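Local coordinates for Pdx2 protein (Plasmodium falciparum, PDB 2ABW) that hydrolyses glutamine to glutamate and ammonia, the ammonia being channelled to the partner Pdx1 for the synthesis of pyridoxal 5'-phosphate (vitamin B6), at residues 156-170 with 181-194. Sequence-based numbering, arbitrary orientation. Where two conformers were deposited one is given.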
loop_
_atom_site.group_PDB
_atom_site.type_symbol
_atom_site.label_atom_id
_atom_site.label_comp_id
_atom_site.label_asym_id
_atom_site.label_seq_id
_atom_site.Cartn_x
_atom_site.Cartn_y
_atom_site.Cartn_z
ATOM N N PRO A 156 4.121 -6.116 9.108
ATOM C CA PRO A 156 3.944 -7.459 8.570
ATOM C C PRO A 156 5.271 -7.878 7.931
ATOM O O PRO A 156 6.107 -7.004 7.606
ATOM C CB PRO A 156 2.846 -7.292 7.531
ATOM C CG PRO A 156 2.911 -5.913 7.140
ATOM C CD PRO A 156 3.285 -5.169 8.370
ATOM N N TYR A 157 5.436 -9.177 7.757
ATOM C CA TYR A 157 6.657 -9.765 7.235
ATOM C C TYR A 157 6.408 -10.443 5.932
ATOM O O TYR A 157 5.648 -11.383 5.812
ATOM C CB TYR A 157 7.222 -10.733 8.261
ATOM C CG TYR A 157 8.442 -11.466 7.807
ATOM C CD1 TYR A 157 9.677 -10.836 7.745
ATOM C CD2 TYR A 157 8.387 -12.791 7.504
ATOM C CE1 TYR A 157 10.816 -11.541 7.341
ATOM C CE2 TYR A 157 9.514 -13.488 7.099
ATOM C CZ TYR A 157 10.693 -12.846 7.000
ATOM O OH TYR A 157 11.808 -13.573 6.612
ATOM N N ILE A 158 7.168 -10.048 4.908
ATOM C CA ILE A 158 7.078 -10.652 3.590
ATOM C C ILE A 158 7.988 -11.873 3.524
ATOM O O ILE A 158 9.240 -11.741 3.439
ATOM C CB ILE A 158 7.422 -9.622 2.515
ATOM C CG1 ILE A 158 6.410 -8.487 2.541
ATOM C CG2 ILE A 158 7.516 -10.295 1.175
ATOM C CD1 ILE A 158 6.689 -7.213 1.637
ATOM N N ARG A 159 7.407 -13.056 3.601
ATOM C CA ARG A 159 8.111 -14.278 3.747
ATOM C C ARG A 159 8.546 -14.815 2.402
ATOM O O ARG A 159 9.578 -15.523 2.328
ATOM C CB ARG A 159 7.279 -15.288 4.456
ATOM C CG ARG A 159 8.017 -16.598 4.808
ATOM C CD ARG A 159 7.193 -17.500 5.697
ATOM N NE ARG A 159 6.059 -18.130 5.037
ATOM C CZ ARG A 159 6.162 -19.132 4.171
ATOM N NH1 ARG A 159 7.328 -19.562 3.730
ATOM N NH2 ARG A 159 5.083 -19.607 3.626
ATOM N N GLU A 160 7.734 -14.637 1.364
ATOM C CA GLU A 160 8.030 -15.223 0.040
ATOM C C GLU A 160 7.687 -14.223 -1.079
ATOM O O GLU A 160 6.602 -13.658 -1.067
ATOM C CB GLU A 160 7.201 -16.475 -0.202
ATOM C CG GLU A 160 7.384 -17.580 0.826
ATOM C CD GLU A 160 6.524 -18.826 0.563
ATOM O OE1 GLU A 160 5.348 -18.626 0.113
ATOM O OE2 GLU A 160 7.058 -19.938 0.753
ATOM N N ILE A 161 8.544 -14.182 -2.094
ATOM C CA ILE A 161 8.234 -13.575 -3.396
ATOM C C ILE A 161 7.846 -14.758 -4.294
ATOM O O ILE A 161 8.610 -15.738 -4.383
ATOM C CB ILE A 161 9.434 -12.839 -3.941
ATOM C CG1 ILE A 161 9.882 -11.705 -3.005
ATOM C CG2 ILE A 161 9.179 -12.257 -5.336
ATOM C CD1 ILE A 161 8.822 -10.681 -2.616
ATOM N N LEU A 162 6.744 -14.599 -5.033
ATOM C CA LEU A 162 6.139 -15.738 -5.736
ATOM C C LEU A 162 6.176 -15.593 -7.258
ATOM O O LEU A 162 5.694 -16.474 -7.976
ATOM C CB LEU A 162 4.746 -16.003 -5.244
ATOM C CG LEU A 162 4.575 -16.318 -3.765
ATOM C CD1 LEU A 162 3.136 -16.335 -3.345
ATOM C CD2 LEU A 162 5.331 -17.575 -3.347
ATOM N N SER A 163 6.722 -14.510 -7.769
ATOM C CA SER A 163 6.738 -14.266 -9.232
ATOM C C SER A 163 7.920 -13.439 -9.560
ATOM O O SER A 163 8.333 -12.553 -8.774
ATOM C CB SER A 163 5.508 -13.463 -9.633
ATOM O OG SER A 163 5.586 -12.986 -10.964
ATOM N N ASP A 164 8.535 -13.700 -10.719
ATOM C CA ASP A 164 9.566 -12.789 -11.186
ATOM C C ASP A 164 9.055 -11.399 -11.579
ATOM O O ASP A 164 9.876 -10.468 -11.798
ATOM C CB ASP A 164 10.284 -13.346 -12.427
ATOM C CG ASP A 164 11.050 -14.621 -12.132
ATOM O OD1 ASP A 164 11.817 -14.672 -11.132
ATOM O OD2 ASP A 164 10.899 -15.581 -12.919
ATOM N N GLU A 165 7.759 -11.235 -11.675
ATOM C CA GLU A 165 7.177 -9.924 -11.923
ATOM C C GLU A 165 7.228 -9.015 -10.722
ATOM O O GLU A 165 7.020 -7.808 -10.834
ATOM C CB GLU A 165 5.691 -10.071 -12.239
ATOM C CG GLU A 165 5.243 -10.627 -13.521
ATOM C CD GLU A 165 3.662 -10.568 -13.693
ATOM O OE1 GLU A 165 2.796 -9.955 -12.944
ATOM O OE2 GLU A 165 3.231 -11.224 -14.672
ATOM N N VAL A 166 7.462 -9.568 -9.526
ATOM C CA VAL A 166 7.570 -8.730 -8.347
ATOM C C VAL A 166 8.940 -8.158 -8.240
ATOM O O VAL A 166 9.965 -8.876 -8.316
ATOM C CB VAL A 166 7.271 -9.537 -7.073
ATOM C CG1 VAL A 166 7.626 -8.690 -5.836
ATOM C CG2 VAL A 166 5.846 -10.101 -7.100
ATOM N N LYS A 167 9.004 -6.848 -8.187
ATOM C CA LYS A 167 10.253 -6.167 -7.955
ATOM C C LYS A 167 10.416 -5.792 -6.475
ATOM O O LYS A 167 9.505 -5.271 -5.826
ATOM C CB LYS A 167 10.283 -4.939 -8.814
ATOM C CG LYS A 167 10.025 -5.260 -10.333
ATOM C CD LYS A 167 10.716 -6.519 -10.922
ATOM C CE LYS A 167 10.092 -6.925 -12.310
ATOM N NZ LYS A 167 10.935 -7.965 -13.029
ATOM N N VAL A 168 11.513 -6.180 -5.883
ATOM C CA VAL A 168 11.840 -5.804 -4.541
ATOM C C VAL A 168 12.384 -4.396 -4.642
ATOM O O VAL A 168 13.479 -4.131 -5.285
ATOM C CB VAL A 168 12.863 -6.763 -3.866
ATOM C CG1 VAL A 168 13.347 -6.171 -2.517
ATOM C CG2 VAL A 168 12.217 -8.099 -3.720
ATOM N N LEU A 169 11.628 -3.478 -4.109
ATOM C CA LEU A 169 11.931 -2.072 -4.220
ATOM C C LEU A 169 12.831 -1.586 -3.087
ATOM O O LEU A 169 13.627 -0.663 -3.219
ATOM C CB LEU A 169 10.572 -1.289 -4.275
ATOM C CG LEU A 169 10.709 0.183 -4.345
ATOM C CD1 LEU A 169 11.531 0.685 -5.571
ATOM C CD2 LEU A 169 9.319 0.826 -4.272
ATOM N N ALA A 170 12.644 -2.111 -1.860
ATOM C CA ALA A 170 13.465 -1.686 -0.744
ATOM C C ALA A 170 13.619 -2.812 0.261
ATOM O O ALA A 170 12.663 -3.581 0.493
ATOM C CB ALA A 170 12.831 -0.500 -0.033
ATOM N N ILE A 181 15.687 -7.938 4.944
ATOM C CA ILE A 181 14.221 -7.938 5.179
ATOM C C ILE A 181 13.581 -7.082 4.082
ATOM O O ILE A 181 14.077 -6.006 3.756
ATOM C CB ILE A 181 13.869 -7.408 6.582
ATOM C CG1 ILE A 181 14.627 -8.177 7.668
ATOM C CG2 ILE A 181 12.382 -7.487 6.800
ATOM C CD1 ILE A 181 14.224 -7.788 9.104
ATOM N N ILE A 182 12.515 -7.577 3.439
ATOM C CA ILE A 182 11.871 -6.859 2.339
ATOM C C ILE A 182 10.880 -5.860 2.918
ATOM O O ILE A 182 9.939 -6.243 3.601
ATOM C CB ILE A 182 11.152 -7.837 1.402
ATOM C CG1 ILE A 182 12.157 -8.839 0.814
ATOM C CG2 ILE A 182 10.377 -7.072 0.265
ATOM C CD1 ILE A 182 11.515 -9.960 -0.030
ATOM N N ALA A 183 11.115 -4.573 2.613
ATOM C CA ALA A 183 10.298 -3.489 3.098
ATOM C C ALA A 183 9.224 -3.007 2.092
ATOM O O ALA A 183 8.192 -2.512 2.507
ATOM C CB ALA A 183 11.191 -2.303 3.578
ATOM N N ALA A 184 9.541 -3.066 0.805
ATOM C CA ALA A 184 8.666 -2.543 -0.240
ATOM C C ALA A 184 8.831 -3.385 -1.456
ATOM O O ALA A 184 9.914 -3.851 -1.842
ATOM C CB ALA A 184 9.027 -1.147 -0.526
ATOM N N VAL A 185 7.684 -3.672 -2.090
ATOM C CA VAL A 185 7.644 -4.415 -3.358
ATOM C C VAL A 185 6.750 -3.680 -4.332
ATOM O O VAL A 185 5.848 -2.927 -3.910
ATOM C CB VAL A 185 7.091 -5.852 -3.171
ATOM C CG1 VAL A 185 8.147 -6.697 -2.410
ATOM C CG2 VAL A 185 5.750 -5.937 -2.479
ATOM N N GLU A 186 6.969 -3.937 -5.603
ATOM C CA GLU A 186 6.137 -3.337 -6.636
ATOM C C GLU A 186 5.872 -4.389 -7.692
ATOM O O GLU A 186 6.796 -5.096 -8.138
ATOM C CB GLU A 186 6.869 -2.099 -7.201
ATOM C CG GLU A 186 5.983 -1.275 -8.183
ATOM C CD GLU A 186 6.587 0.095 -8.485
ATOM O OE1 GLU A 186 7.809 0.284 -8.213
ATOM O OE2 GLU A 186 5.930 0.932 -9.083
ATOM N N GLN A 187 4.651 -4.480 -8.169
ATOM C CA GLN A 187 4.310 -5.483 -9.198
ATOM C C GLN A 187 3.237 -4.830 -10.073
ATOM O O GLN A 187 2.163 -4.554 -9.562
ATOM C CB GLN A 187 3.740 -6.770 -8.621
ATOM C CG GLN A 187 3.517 -7.832 -9.717
ATOM C CD GLN A 187 3.035 -9.098 -9.186
ATOM O OE1 GLN A 187 2.892 -9.276 -7.951
ATOM N NE2 GLN A 187 2.702 -10.027 -10.121
ATOM N N ASN A 188 3.594 -4.576 -11.334
ATOM C CA ASN A 188 2.633 -3.962 -12.262
ATOM C C ASN A 188 2.134 -2.664 -11.590
ATOM O O ASN A 188 2.980 -1.881 -11.115
ATOM C CB ASN A 188 1.509 -4.904 -12.611
ATOM C CG ASN A 188 1.955 -6.224 -13.197
ATOM O OD1 ASN A 188 2.673 -6.220 -14.159
ATOM N ND2 ASN A 188 1.565 -7.358 -12.553
ATOM N N ASN A 189 0.816 -2.475 -11.475
ATOM C CA ASN A 189 0.237 -1.284 -10.902
ATOM C C ASN A 189 0.170 -1.179 -9.376
ATOM O O ASN A 189 -0.382 -0.216 -8.816
ATOM C CB ASN A 189 -1.174 -1.091 -11.455
ATOM C CG ASN A 189 -2.057 -2.286 -11.249
ATOM O OD1 ASN A 189 -1.707 -3.388 -11.654
ATOM N ND2 ASN A 189 -3.279 -2.088 -10.644
ATOM N N CYS A 190 0.728 -2.174 -8.682
ATOM C CA CYS A 190 0.662 -2.305 -7.243
ATOM C C CYS A 190 1.959 -2.051 -6.504
ATOM O O CYS A 190 3.004 -2.539 -6.899
ATOM C CB CYS A 190 0.214 -3.714 -6.866
ATOM S SG CYS A 190 -1.432 -4.151 -7.561
ATOM N N LEU A 191 1.878 -1.277 -5.435
ATOM C CA LEU A 191 2.994 -0.985 -4.581
ATOM C C LEU A 191 2.614 -1.403 -3.226
ATOM O O LEU A 191 1.499 -1.154 -2.753
ATOM C CB LEU A 191 3.262 0.538 -4.585
ATOM C CG LEU A 191 4.270 1.121 -3.628
ATOM C CD1 LEU A 191 5.702 0.606 -4.008
ATOM C CD2 LEU A 191 4.223 2.639 -3.657
ATOM N N GLY A 192 3.513 -2.038 -2.491
ATOM C CA GLY A 192 3.238 -2.471 -1.151
ATOM C C GLY A 192 4.425 -2.140 -0.237
ATOM O O GLY A 192 5.573 -2.409 -0.588
ATOM N N THR A 193 4.107 -1.608 0.950
ATOM C CA THR A 193 5.118 -1.278 1.983
ATOM C C THR A 193 4.686 -1.804 3.301
ATOM O O THR A 193 3.472 -1.818 3.621
ATOM C CB THR A 193 5.310 0.235 2.030
ATOM O OG1 THR A 193 4.040 0.917 2.216
ATOM C CG2 THR A 193 6.015 0.727 0.734
ATOM N N VAL A 194 5.638 -2.358 4.063
ATOM C CA VAL A 194 5.297 -2.923 5.376
ATOM C C VAL A 194 5.337 -1.895 6.500
ATOM O O VAL A 194 4.943 -2.176 7.656
ATOM C CB VAL A 194 6.204 -4.110 5.718
ATOM C CG1 VAL A 194 6.232 -5.169 4.584
ATOM C CG2 VAL A 194 7.662 -3.603 5.976
HETATM O O HOH W 1 9.278 -8.149 5.403
HETATM O O HOH W 2 11.206 -10.037 4.365
HETATM O O HOH W 3 5.975 -5.711 -12.365
#
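Pro156 lays its ring against Val194, CG to CB 4.0 Å, close to the nucleophile Cys87. Ile158 then reaches across to Val194 and Ile182, with its CD1 3.6 Å from Val194 CG1. Here strand 157-161 is not paired directly with strand 181-187: one water bridges Ile158 N and Ile182 O, a second Ile158 O and Ile182 N. Ile161, with CG1 anti to the carbonyl carbon (chi1 -60°) and the chain turned again at chi2 (-54°), sets CD1 against Ile182 CD1 and Val185 CG1. In the type I turn from Ser163 to Val166, Glu165 OE1 takes two N-H groups from opposite faces of its carboxylate, Gln187 NE2 at 2.8 Å and Asn188 ND2 at 2.9 Å, both amide planes standing steeply to it. The other end of the Gln187 amide accepts from Asp116 N, which fixes its flip. Val166 packs CG1 on Val185, and from Lys167 the chain runs antiparallel to 181-187, Lys167 N to Glu186 O 2.8 Å. Leu169 CD2 reaches past that strand to Leu191 CD1, 3.6 Å away. Paired classic bulges follow: Leu169 N and Ala170 N share Ala184 O, while Ala170 O takes Ala183 N at 2.8 Å and Ala184 N at 3.2 Å. Direct bonds, with one more water between Glu165 O and Asn188 N, thus hold the turn and hairpin of the large sheet, whereas two waters and aliphatic side chains link it to the small sheet, a seam that ends beside the catalytic cysteine.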